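Local coordinates for ABC transporter periplasmic-binding protein YtfQ (PDB 6HB0) that probably binds a sugar such as L-arabinofuranose as the solute-capturing component of a mycobacterial ABC transporter, at residues G18-G23 with V76-F81; N149-E154 with K180-Q185; D209-Q214 with T235-V240. One frame throughout, in Å; residues are numbered along the deposited sequence.

Contact 1 of 3, residues G18-G23 with V76-F81; sequences GALTLG and VDVIAF
The carbonyl oxygen Thr21 O is gripped by two successive amides: Asp77 N at 2.9 Å, tilted out of the carbonyl plane, and Val78 N at 3.2 Å, close to the line of the C=O bond. Asp77 answers in the other direction, its OD2 accepting Thr21 N at 2.8 Å through the anti lone pair in a nearly straight bond (168° at the hydrogen). CG set beside its own backbone N (chi1 -61°) turns the Asp77 carboxylate back toward Thr21 N. The side chains of Asp77 and Thr21 cross at about a right angle, while Leu20 CD2 slides past Asp77 CB at 3.4 Å. Farther on, a regular parallel ladder takes over, with Gly23 N on Val78 O at 2.9 Å and Ala80 N on Gly23 O at 2.8 Å. Leu22 CD1 lies against Val78 CG1 at 3.8 Å, on a face covered by Met272 and Val278 of helix 269-279. Thr21 CG2 rests on Val76 CG1, its hydroxyl bonding to Asn51 of the next strand. The chemistry illustrates how a carboxylate can extend a ladder: Asp77 supplies the acceptor for Thr21 N, so both backbone polar groups of Thr21 are satisfied from segment 76-81.

Contact 2 of 3, residues N149-E154 with K180-Q185; sequences NIVQLE and KIVASQ
Val182 CG1 lies over one face of the Asn149 amide, above its OD1 end, 3.5 Å from OD1, and the ND2 end bonds to Gln207 O. The Gln152 amide, on the other side of the sheet, has Ser184 OG above one face at 3.5 Å from NE2, displaced from the centre of the group; Ile181 CD1 approaches its NE2 edge at 3.8 Å, and OE1 accepts from Gln214 NE2. An extended Gln152 chain, its CG anti to the backbone N (chi1 179°), carries the amide out alongside Ser184 to Ile181. The third flat group is the Glu154 carboxylate. Ser184 OG donates to its OE2 at 2.6 Å on the anti lone pair, and the same oxygen forms a salt bridge with Lys166 of helix 160-173, which probably stabilises the negative charge.

Between these groups the parallel ladder is interrupted. Ile150 faces Ile181 and Gln152 faces Ser184, so segment 180-185 spends one extra residue over the interval, a beta bulge at Val182, whose psi of -14° bends the strand. Val182 N still reaches Ile150 O at 2.8 Å, whereas Ala183 N, 3.8 Å from Ile150 O, is buried without a hydrogen-bond partner. Gln152 N then takes Ala183 O at 2.9 Å and the ladder resumes, Glu154 N approaching Gln185 O from above its carbonyl plane. Val151 CG1 packs on Ala183 CB at 4.1 Å, beneath Phe201 of helix 191-204. The two strands bracket helix 160-173 in a beta-alpha-beta unit, with strand 179-186 at the sheet edge, a pattern characteristic of the alpha/beta lobes of periplasmic binding proteins.

Contact 3 of 3, residues D209-Q214 with T235-V240; sequences DVVFAQ and TDIKIV
Val211 CG1 meets Ile237 CG2 at 3.5 Å, and the same methyl reaches Ile239 CG1 at 4.1 Å, on a face backed by Ile226 of helix 216-228. The Val211 rotamer is close to eclipsed (chi1 3°) and doubtful, so how closely CG1 meets Ile237 CG2 is equally uncertain. On the reverse face Val240 CG1, lodged between its own backbone N and carbonyl carbon (chi1 53°), comes within 4.0 Å of Val210 CG1 and 4.1 Å of Phe212 CD1. The Phe212 ring presents its edge to Val240 O, 3.5 Å from CD1, and stacks on Phe169. Backbone bonds run through this dense half, Val211 N to Lys238 O at 2.8 Å and Ala213 N to Val240 O at 2.9 Å.

The opening of segment 235-240 is looser. The CB of exposed Asp236 points away from segment 209-214, and its OD2 bonds to Lys232 N, while the Lys238 chain leads outward beyond its CB. Asp209 O still holds Lys238 N at 3.0 Å. Strands 210-213 and 238-242, with helix 216-228 between them, form a parallel beta-alpha-beta unit; Asp216 and Asp217, which bind zinc, lie at the start of its helix, and such repeated units build the Rossmann-like lobes of this family.

From the N terminus, contact 1 closes first: residues 18-23 meet 76-81 after an excursion through helix 38-48, strand 51-56 and helix 61-73, giving the core of one lobe's sheet. The chain later enters the second lobe, where contact 2 closes around helix 160-173 and contact 3 around helix 216-228. All three follow in series, none nested or crossing. Contacts 2 and 3 have centres 10 Å apart and share one sheet, since strands 148-154 and 210-213 are neighbours; Asp209 OD2 accepts Asn149 N at 2.8 Å between them. Contact 1 lies across the chain's centre, about 46 Å from contact 2 between centres, so the set samples both lobes of the bilobal fold.

Contact 1 of 3, residues G18-G23 with V76-F81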
ATOM      1  N   GLY A  18       4.962  15.038 -31.261  1.00 87.57           N
ATOM      2  CA  GLY A  18       3.658  14.800 -30.565  1.00 86.98           C
ATOM      3  C   GLY A  18       3.676  13.663 -29.541  1.00 82.49           C
ATOM      4  O   GLY A  18       2.730  12.862 -29.485  1.00 78.15           O
ATOM      5  N   ALA A  19       4.749  13.568 -28.747  1.00 70.12           N
ATOM      6  CA  ALA A  19       4.722  12.732 -27.549  1.00 60.47           C
ATOM      7  C   ALA A  19       3.723  13.398 -26.574  1.00 52.54           C
ATOM      8  O   ALA A  19       3.716  14.595 -26.380  1.00 47.94           O
ATOM      9  CB  ALA A  19       6.095  12.621 -26.915  1.00 57.17           C
ATOM     10  N   LEU A  20       2.867  12.604 -25.975  1.00 51.34           N
ATOM     11  CA  LEU A  20       2.008  13.072 -24.899  1.00 45.17           C
ATOM     12  C   LEU A  20       2.869  13.721 -23.777  1.00 36.43           C
ATOM     13  O   LEU A  20       3.870  13.177 -23.418  1.00 40.55           O
ATOM     14  CB  LEU A  20       1.246  11.845 -24.404  1.00 49.41           C
ATOM     15  CG  LEU A  20       0.037  11.927 -23.491  1.00 52.37           C
ATOM     16  CD1 LEU A  20       0.454  12.081 -22.026  1.00 54.11           C
ATOM     17  CD2 LEU A  20      -0.816  13.071 -23.988  1.00 53.57           C
ATOM     18  N   THR A  21       2.491  14.887 -23.262  1.00 31.88           N
ATOM     19  CA  THR A  21       3.184  15.517 -22.144  1.00 34.12           C
ATOM     20  C   THR A  21       2.345  15.395 -20.855  1.00 34.07           C
ATOM     21  O   THR A  21       1.191  15.829 -20.792  1.00 34.03           O
ATOM     22  CB  THR A  21       3.554  16.998 -22.424  1.00 36.27           C
ATOM     23  OG1 THR A  21       4.459  17.042 -23.522  1.00 39.24           O
ATOM     24  CG2 THR A  21       4.271  17.606 -21.305  1.00 35.30           C
ATOM     25  N   LEU A  22       2.981  14.840 -19.826  1.00 33.25           N
ATOM     26  CA  LEU A  22       2.359  14.551 -18.553  1.00 31.68           C
ATOM     27  C   LEU A  22       3.072  15.325 -17.495  1.00 30.35           C
ATOM     28  O   LEU A  22       4.247  15.125 -17.265  1.00 30.26           O
ATOM     29  CB  LEU A  22       2.479  13.075 -18.230  1.00 30.54           C
ATOM     30  CG  LEU A  22       1.997  12.617 -16.836  1.00 31.90           C
ATOM     31  CD1 LEU A  22       0.535  12.919 -16.671  1.00 32.24           C
ATOM     32  CD2 LEU A  22       2.184  11.108 -16.622  1.00 34.02           C
ATOM     33  N   GLY A  23       2.345  16.216 -16.829  1.00 29.15           N
ATOM     34  CA  GLY A  23       2.885  16.859 -15.648  1.00 34.82           C
ATOM     35  C   GLY A  23       2.553  16.041 -14.417  1.00 35.27           C
ATOM     36  O   GLY A  23       1.391  15.707 -14.205  1.00 33.18           O
ATOM     37  N   VAL A  76       0.639  21.359 -20.645  1.00 42.11           N
ATOM     38  CA  VAL A  76       0.767  19.903 -20.671  1.00 35.86           C
ATOM     39  C   VAL A  76      -0.571  19.304 -21.122  1.00 34.60           C
ATOM     40  O   VAL A  76      -1.615  19.951 -21.050  1.00 38.73           O
ATOM     41  CB  VAL A  76       1.186  19.318 -19.317  1.00 35.67           C
ATOM     42  CG1 VAL A  76       2.494  19.918 -18.823  1.00 36.87           C
ATOM     43  CG2 VAL A  76       0.101  19.502 -18.294  1.00 34.67           C
ATOM     44  N   ASP A  77      -0.530  18.066 -21.587  1.00 33.04           N
ATOM     45  CA  ASP A  77      -1.714  17.371 -22.053  1.00 34.18           C
ATOM     46  C   ASP A  77      -2.532  16.759 -20.920  1.00 30.26           C
ATOM     47  O   ASP A  77      -3.741  16.677 -21.005  1.00 31.58           O
ATOM     48  CB  ASP A  77      -1.315  16.278 -23.034  1.00 39.62           C
ATOM     49  CG  ASP A  77      -0.582  16.848 -24.288  1.00 43.32           C
ATOM     50  OD1 ASP A  77      -1.103  17.773 -24.932  1.00 50.50           O
ATOM     51  OD2 ASP A  77       0.518  16.394 -24.587  1.00 43.82           O
ATOM     52  N   VAL A  78      -1.837  16.316 -19.881  1.00 31.53           N
ATOM     53  CA  VAL A  78      -2.430  15.623 -18.739  1.00 29.59           C
ATOM     54  C   VAL A  78      -1.675  16.017 -17.483  1.00 30.18           C
ATOM     55  O   VAL A  78      -0.476  16.208 -17.503  1.00 28.14           O
ATOM     56  CB  VAL A  78      -2.316  14.083 -18.899  1.00 31.85           C
ATOM     57  CG1 VAL A  78      -3.037  13.348 -17.775  1.00 32.68           C
ATOM     58  CG2 VAL A  78      -2.885  13.650 -20.243  1.00 34.34           C
ATOM     59  N   ILE A  79      -2.389  16.169 -16.378  1.00 26.47           N
ATOM     60  CA  ILE A  79      -1.772  16.464 -15.107  1.00 27.54           C
ATOM     61  C   ILE A  79      -2.140  15.311 -14.158  1.00 28.60           C
ATOM     62  O   ILE A  79      -3.299  14.871 -14.091  1.00 27.96           O
ATOM     63  CB  ILE A  79      -2.279  17.791 -14.519  1.00 28.68           C
ATOM     64  CG1 ILE A  79      -1.592  18.958 -15.226  1.00 28.79           C
ATOM     65  CG2 ILE A  79      -1.970  17.892 -13.020  1.00 29.06           C
ATOM     66  CD1 ILE A  79      -2.293  20.292 -14.962  1.00 30.08           C
ATOM     67  N   ALA A  80      -1.144  14.806 -13.456  1.00 28.37           N
ATOM     68  CA  ALA A  80      -1.384  13.848 -12.426  1.00 29.45           C
ATOM     69  C   ALA A  80      -0.664  14.332 -11.195  1.00 31.49           C
ATOM     70  O   ALA A  80       0.370  14.983 -11.280  1.00 28.93           O
ATOM     71  CB  ALA A  80      -0.890  12.475 -12.841  1.00 33.29           C
ATOM     72  N   PHE A  81      -1.246  14.030 -10.046  1.00 29.90           N
ATOM     73  CA  PHE A  81      -0.544  14.292  -8.813  1.00 28.95           C
ATOM     74  C   PHE A  81      -1.001  13.381  -7.703  1.00 26.68           C
ATOM     75  O   PHE A  81      -2.046  12.762  -7.774  1.00 29.19           O
ATOM     76  CB  PHE A  81      -0.667  15.755  -8.391  1.00 28.16           C
ATOM     77  CG  PHE A  81      -2.056  16.190  -7.995  1.00 27.94           C
ATOM     78  CD1 PHE A  81      -3.013  16.463  -8.960  1.00 29.84           C
ATOM     79  CD2 PHE A  81      -2.360  16.466  -6.653  1.00 28.47           C
ATOM     80  CE1 PHE A  81      -4.254  16.913  -8.620  1.00 29.23           C
ATOM     81  CE2 PHE A  81      -3.615  16.925  -6.308  1.00 26.27           C
ATOM     82  CZ  PHE A  81      -4.572  17.123  -7.294  1.00 29.38           C
TER

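Contact 2 of 3, residues N149-E154 with K180-Q185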
ATOM      1  N   ASN A 149      -7.667 -17.292  19.363  1.00 29.81           N
ATOM      2  CA  ASN A 149      -7.360 -16.008  19.962  1.00 31.57           C
ATOM      3  C   ASN A 149      -6.342 -15.251  19.115  1.00 27.63           C
ATOM      4  O   ASN A 149      -5.213 -15.705  18.923  1.00 30.82           O
ATOM      5  CB  ASN A 149      -6.868 -16.202  21.378  1.00 31.82           C
ATOM      6  CG  ASN A 149      -7.995 -16.653  22.336  1.00 35.49           C
ATOM      7  OD1 ASN A 149      -9.157 -16.559  22.048  1.00 39.56           O
ATOM      8  ND2 ASN A 149      -7.613 -17.088  23.477  1.00 43.64           N
ATOM      9  N   ILE A 150      -6.779 -14.116  18.612  1.00 27.89           N
ATOM     10  CA  ILE A 150      -5.979 -13.285  17.727  1.00 29.61           C
ATOM     11  C   ILE A 150      -5.528 -12.079  18.535  1.00 30.12           C
ATOM     12  O   ILE A 150      -6.329 -11.493  19.252  1.00 28.20           O
ATOM     13  CB  ILE A 150      -6.819 -12.779  16.552  1.00 29.26           C
ATOM     14  CG1 ILE A 150      -7.357 -13.954  15.735  1.00 29.19           C
ATOM     15  CG2 ILE A 150      -5.981 -11.863  15.647  1.00 28.39           C
ATOM     16  CD1 ILE A 150      -8.462 -13.543  14.771  1.00 29.57           C
ATOM     17  N   VAL A 151      -4.248 -11.733  18.440  1.00 26.95           N
ATOM     18  CA  VAL A 151      -3.824 -10.430  18.911  1.00 27.64           C
ATOM     19  C   VAL A 151      -3.412  -9.580  17.722  1.00 29.86           C
ATOM     20  O   VAL A 151      -2.910 -10.096  16.739  1.00 30.12           O
ATOM     21  CB  VAL A 151      -2.741 -10.518  19.965  1.00 26.09           C
ATOM     22  CG1 VAL A 151      -3.255 -11.350  21.156  1.00 28.24           C
ATOM     23  CG2 VAL A 151      -1.404 -11.002  19.415  1.00 28.88           C
ATOM     24  N   GLN A 152      -3.658  -8.280  17.812  1.00 27.73           N
ATOM     25  CA  GLN A 152      -3.416  -7.379  16.717  1.00 26.71           C
ATOM     26  C   GLN A 152      -2.453  -6.277  17.080  1.00 26.82           C
ATOM     27  O   GLN A 152      -2.645  -5.535  18.055  1.00 26.71           O
ATOM     28  CB  GLN A 152      -4.743  -6.799  16.235  1.00 28.69           C
ATOM     29  CG  GLN A 152      -4.605  -5.804  15.082  1.00 28.61           C
ATOM     30  CD  GLN A 152      -5.908  -5.481  14.337  1.00 31.00           C
ATOM     31  OE1 GLN A 152      -5.877  -4.834  13.284  1.00 30.91           O
ATOM     32  NE2 GLN A 152      -7.039  -5.869  14.903  1.00 33.39           N
ATOM     33  N   LEU A 153      -1.410  -6.157  16.291  1.00 25.79           N
ATOM     34  CA  LEU A 153      -0.439  -5.058  16.439  1.00 25.04           C
ATOM     35  C   LEU A 153      -0.869  -4.007  15.436  1.00 26.63           C
ATOM     36  O   LEU A 153      -0.766  -4.206  14.214  1.00 25.79           O
ATOM     37  CB  LEU A 153       0.965  -5.568  16.170  1.00 26.99           C
ATOM     38  CG  LEU A 153       1.464  -6.678  17.095  1.00 31.11           C
ATOM     39  CD1 LEU A 153       2.785  -7.252  16.586  1.00 32.15           C
ATOM     40  CD2 LEU A 153       1.668  -6.127  18.491  1.00 32.74           C
ATOM     41  N   GLU A 154      -1.428  -2.896  15.941  1.00 25.89           N
ATOM     42  CA  GLU A 154      -1.918  -1.864  15.090  1.00 25.30           C
ATOM     43  C   GLU A 154      -0.837  -0.859  14.758  1.00 26.34           C
ATOM     44  O   GLU A 154       0.104  -0.660  15.536  1.00 26.19           O
ATOM     45  CB  GLU A 154      -3.032  -1.083  15.772  1.00 27.02           C
ATOM     46  CG  GLU A 154      -4.150  -1.916  16.297  1.00 28.46           C
ATOM     47  CD  GLU A 154      -5.100  -1.081  17.175  1.00 36.48           C
ATOM     48  OE1 GLU A 154      -5.100   0.169  17.080  1.00 33.81           O
ATOM     49  OE2 GLU A 154      -5.881  -1.695  17.920  1.00 34.19           O
ATOM     50  N   LYS A 180     -11.550 -14.599  17.557  1.00 32.23           N
ATOM     51  CA  LYS A 180     -11.749 -13.443  18.417  1.00 35.57           C
ATOM     52  C   LYS A 180     -10.471 -12.656  18.591  1.00 31.21           C
ATOM     53  O   LYS A 180      -9.426 -13.198  18.914  1.00 32.72           O
ATOM     54  CB  LYS A 180     -12.265 -13.905  19.776  1.00 43.76           C
ATOM     55  CG  LYS A 180     -13.777 -13.780  19.853  1.00 56.91           C
ATOM     56  CD  LYS A 180     -14.416 -14.780  20.792  1.00 62.71           C
ATOM     57  CE  LYS A 180     -15.884 -14.409  20.974  1.00 65.05           C
ATOM     58  NZ  LYS A 180     -16.541 -15.415  21.841  1.00 69.87           N
ATOM     59  N   ILE A 181     -10.568 -11.361  18.403  1.00 30.30           N
ATOM     60  CA  ILE A 181      -9.465 -10.519  18.742  1.00 30.42           C
ATOM     61  C   ILE A 181      -9.460 -10.271  20.265  1.00 30.64           C
ATOM     62  O   ILE A 181     -10.321  -9.573  20.761  1.00 29.13           O
ATOM     63  CB  ILE A 181      -9.551  -9.213  17.994  1.00 30.85           C
ATOM     64  CG1 ILE A 181      -9.470  -9.493  16.474  1.00 32.71           C
ATOM     65  CG2 ILE A 181      -8.421  -8.282  18.475  1.00 31.69           C
ATOM     66  CD1 ILE A 181      -9.900  -8.303  15.650  1.00 38.91           C
ATOM     67  N   VAL A 182      -8.474 -10.818  20.958  1.00 31.16           N
ATOM     68  CA  VAL A 182      -8.449 -10.740  22.431  1.00 35.04           C
ATOM     69  C   VAL A 182      -7.566  -9.601  22.925  1.00 34.64           C
ATOM     70  O   VAL A 182      -7.588  -9.264  24.090  1.00 32.00           O
ATOM     71  CB  VAL A 182      -8.061 -12.093  23.097  1.00 34.62           C
ATOM     72  CG1 VAL A 182      -9.132 -13.144  22.817  1.00 36.85           C
ATOM     73  CG2 VAL A 182      -6.679 -12.565  22.674  1.00 38.93           C
ATOM     74  N   ALA A 183      -6.746  -9.034  22.058  1.00 32.13           N
ATOM     75  CA  ALA A 183      -5.980  -7.828  22.416  1.00 30.50           C
ATOM     76  C   ALA A 183      -5.585  -7.121  21.141  1.00 31.58           C
ATOM     77  O   ALA A 183      -5.336  -7.781  20.124  1.00 28.39           O
ATOM     78  CB  ALA A 183      -4.751  -8.185  23.221  1.00 33.70           C
ATOM     79  N   SER A 184      -5.557  -5.791  21.196  1.00 28.98           N
ATOM     80  CA  SER A 184      -5.289  -4.973  20.039  1.00 30.50           C
ATOM     81  C   SER A 184      -4.676  -3.670  20.535  1.00 32.97           C
ATOM     82  O   SER A 184      -5.246  -3.003  21.385  1.00 30.13           O
ATOM     83  CB  SER A 184      -6.544  -4.723  19.266  1.00 31.03           C
ATOM     84  OG  SER A 184      -6.246  -4.275  17.950  1.00 31.63           O
ATOM     85  N   GLN A 185      -3.460  -3.367  20.093  1.00 27.97           N
ATOM     86  CA  GLN A 185      -2.752  -2.213  20.610  1.00 30.41           C
ATOM     87  C   GLN A 185      -1.766  -1.695  19.568  1.00 30.05           C
ATOM     88  O   GLN A 185      -1.205  -2.479  18.824  1.00 26.98           O
ATOM     89  CB  GLN A 185      -2.035  -2.621  21.893  1.00 31.04           C
ATOM     90  CG  GLN A 185      -1.271  -1.515  22.570  1.00 38.31           C
ATOM     91  CD  GLN A 185      -0.818  -1.885  23.964  1.00 43.42           C
ATOM     92  OE1 GLN A 185      -1.446  -2.706  24.626  1.00 45.73           O
ATOM     93  NE2 GLN A 185       0.288  -1.292  24.407  1.00 42.59           N
TER

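Contact 3 of 3, residues D209-Q214 with T235-V240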
ATOM      1  N   ASP A 209      -3.113 -17.570  19.566  1.00 28.15           N
ATOM      2  CA  ASP A 209      -2.972 -18.455  18.413  1.00 29.99           C
ATOM      3  C   ASP A 209      -2.338 -17.740  17.216  1.00 31.73           C
ATOM      4  O   ASP A 209      -1.489 -18.296  16.550  1.00 26.61           O
ATOM      5  CB  ASP A 209      -4.329 -19.008  18.074  1.00 33.07           C
ATOM      6  CG  ASP A 209      -4.922 -19.827  19.288  1.00 36.10           C
ATOM      7  OD1 ASP A 209      -4.347 -20.894  19.603  1.00 42.25           O
ATOM      8  OD2 ASP A 209      -5.866 -19.345  19.966  1.00 36.69           O
ATOM      9  N   VAL A 210      -2.719 -16.491  16.994  1.00 30.79           N
ATOM     10  CA  VAL A 210      -2.319 -15.758  15.809  1.00 31.80           C
ATOM     11  C   VAL A 210      -2.038 -14.324  16.171  1.00 31.16           C
ATOM     12  O   VAL A 210      -2.781 -13.754  16.965  1.00 29.49           O
ATOM     13  CB  VAL A 210      -3.455 -15.726  14.779  1.00 33.65           C
ATOM     14  CG1 VAL A 210      -3.002 -14.933  13.542  1.00 37.86           C
ATOM     15  CG2 VAL A 210      -3.868 -17.130  14.374  1.00 37.12           C
ATOM     16  N   VAL A 211      -0.966 -13.767  15.609  1.00 29.09           N
ATOM     17  CA  VAL A 211      -0.792 -12.319  15.573  1.00 27.98           C
ATOM     18  C   VAL A 211      -1.038 -11.755  14.183  1.00 27.71           C
ATOM     19  O   VAL A 211      -0.574 -12.286  13.190  1.00 24.88           O
ATOM     20  CB  VAL A 211       0.468 -11.772  16.308  1.00 33.37           C
ATOM     21  CG1 VAL A 211       1.351 -12.842  16.873  1.00 36.66           C
ATOM     22  CG2 VAL A 211       1.122 -10.548  15.638  1.00 30.38           C
ATOM     23  N   PHE A 212      -1.865 -10.727  14.112  1.00 24.93           N
ATOM     24  CA  PHE A 212      -2.021  -9.957  12.922  1.00 23.98           C
ATOM     25  C   PHE A 212      -1.224  -8.665  13.117  1.00 25.25           C
ATOM     26  O   PHE A 212      -1.509  -7.859  13.995  1.00 24.41           O
ATOM     27  CB  PHE A 212      -3.468  -9.643  12.647  1.00 24.13           C
ATOM     28  CG  PHE A 212      -3.661  -8.620  11.562  1.00 25.82           C
ATOM     29  CD1 PHE A 212      -2.993  -8.745  10.361  1.00 24.57           C
ATOM     30  CD2 PHE A 212      -4.483  -7.528  11.743  1.00 25.71           C
ATOM     31  CE1 PHE A 212      -3.162  -7.814   9.341  1.00 24.85           C
ATOM     32  CE2 PHE A 212      -4.654  -6.608  10.735  1.00 25.14           C
ATOM     33  CZ  PHE A 212      -3.983  -6.748   9.532  1.00 24.54           C
ATOM     34  N   ALA A 213      -0.185  -8.530  12.323  1.00 23.07           N
ATOM     35  CA  ALA A 213       0.715  -7.363  12.363  1.00 25.54           C
ATOM     36  C   ALA A 213       0.388  -6.489  11.169  1.00 27.09           C
ATOM     37  O   ALA A 213       0.482  -6.928  10.029  1.00 24.69           O
ATOM     38  CB  ALA A 213       2.132  -7.824  12.274  1.00 24.14           C
ATOM     39  N   GLN A 214      -0.017  -5.263  11.427  1.00 26.20           N
ATOM     40  CA  GLN A 214      -0.427  -4.376  10.359  1.00 26.19           C
ATOM     41  C   GLN A 214       0.736  -3.860   9.509  1.00 25.38           C
ATOM     42  O   GLN A 214       0.473  -3.176   8.539  1.00 27.59           O
ATOM     43  CB  GLN A 214      -1.196  -3.178  10.910  1.00 26.93           C
ATOM     44  CG  GLN A 214      -2.545  -3.517  11.397  1.00 26.32           C
ATOM     45  CD  GLN A 214      -3.288  -2.295  11.860  1.00 27.72           C
ATOM     46  OE1 GLN A 214      -2.778  -1.175  11.754  1.00 27.73           O
ATOM     47  NE2 GLN A 214      -4.503  -2.498  12.401  1.00 25.26           N
ATOM     48  N   THR A 235       4.863 -21.470  14.308  1.00 34.18           N
ATOM     49  CA  THR A 235       4.268 -22.772  14.674  1.00 39.20           C
ATOM     50  C   THR A 235       3.393 -22.692  15.914  1.00 34.43           C
ATOM     51  O   THR A 235       2.230 -23.030  15.853  1.00 38.87           O
ATOM     52  CB  THR A 235       5.349 -23.837  14.907  1.00 42.73           C
ATOM     53  OG1 THR A 235       6.315 -23.736  13.866  1.00 41.69           O
ATOM     54  CG2 THR A 235       4.720 -25.225  14.878  1.00 45.77           C
ATOM     55  N   ASP A 236       3.951 -22.241  17.025  1.00 34.86           N
ATOM     56  CA  ASP A 236       3.175 -22.077  18.265  1.00 38.66           C
ATOM     57  C   ASP A 236       2.217 -20.908  18.172  1.00 38.41           C
ATOM     58  O   ASP A 236       1.068 -20.985  18.632  1.00 35.81           O
ATOM     59  CB  ASP A 236       4.116 -21.807  19.426  1.00 41.38           C
ATOM     60  CG  ASP A 236       5.033 -22.995  19.735  1.00 48.34           C
ATOM     61  OD1 ASP A 236       4.569 -24.141  19.473  1.00 48.78           O
ATOM     62  OD2 ASP A 236       6.161 -22.786  20.265  1.00 43.07           O
ATOM     63  N   ILE A 237       2.725 -19.812  17.607  1.00 31.93           N
ATOM     64  CA  ILE A 237       1.920 -18.623  17.363  1.00 30.59           C
ATOM     65  C   ILE A 237       2.192 -18.258  15.912  1.00 29.81           C
ATOM     66  O   ILE A 237       3.339 -18.012  15.516  1.00 31.33           O
ATOM     67  CB  ILE A 237       2.328 -17.449  18.273  1.00 33.27           C
ATOM     68  CG1 ILE A 237       2.067 -17.806  19.747  1.00 34.81           C
ATOM     69  CG2 ILE A 237       1.542 -16.210  17.890  1.00 34.01           C
ATOM     70  CD1 ILE A 237       2.470 -16.751  20.775  1.00 33.18           C
ATOM     71  N   LYS A 238       1.138 -18.247  15.127  1.00 30.56           N
ATOM     72  CA  LYS A 238       1.204 -17.921  13.726  1.00 28.92           C
ATOM     73  C   LYS A 238       1.169 -16.393  13.563  1.00 31.79           C
ATOM     74  O   LYS A 238       0.617 -15.671  14.395  1.00 29.41           O
ATOM     75  CB  LYS A 238       0.043 -18.571  13.024  1.00 33.58           C
ATOM     76  CG  LYS A 238       0.152 -20.094  13.034  1.00 40.10           C
ATOM     77  CD  LYS A 238      -0.766 -20.739  12.001  1.00 48.82           C
ATOM     78  CE  LYS A 238      -0.618 -22.262  11.927  1.00 54.79           C
ATOM     79  NZ  LYS A 238       0.578 -22.828  12.615  1.00 56.78           N
ATOM     80  N   ILE A 239       1.789 -15.910  12.493  1.00 28.19           N
ATOM     81  CA  ILE A 239       1.887 -14.483  12.238  1.00 27.86           C
ATOM     82  C   ILE A 239       1.412 -14.220  10.817  1.00 27.79           C
ATOM     83  O   ILE A 239       1.898 -14.856   9.832  1.00 26.13           O
ATOM     84  CB  ILE A 239       3.318 -14.007  12.381  1.00 27.17           C
ATOM     85  CG1 ILE A 239       3.790 -14.185  13.812  1.00 28.68           C
ATOM     86  CG2 ILE A 239       3.414 -12.538  11.990  1.00 30.42           C
ATOM     87  CD1 ILE A 239       5.232 -13.868  14.022  1.00 31.00           C
ATOM     88  N   VAL A 240       0.413 -13.365  10.704  1.00 24.53           N
ATOM     89  CA  VAL A 240      -0.048 -12.894   9.394  1.00 25.15           C
ATOM     90  C   VAL A 240       0.242 -11.385   9.372  1.00 28.42           C
ATOM     91  O   VAL A 240      -0.063 -10.684  10.360  1.00 24.65           O
ATOM     92  CB  VAL A 240      -1.501 -13.241   9.099  1.00 26.70           C
ATOM     93  CG1 VAL A 240      -2.449 -12.793  10.203  1.00 30.81           C
ATOM     94  CG2 VAL A 240      -1.966 -12.655   7.774  1.00 27.92           C
TER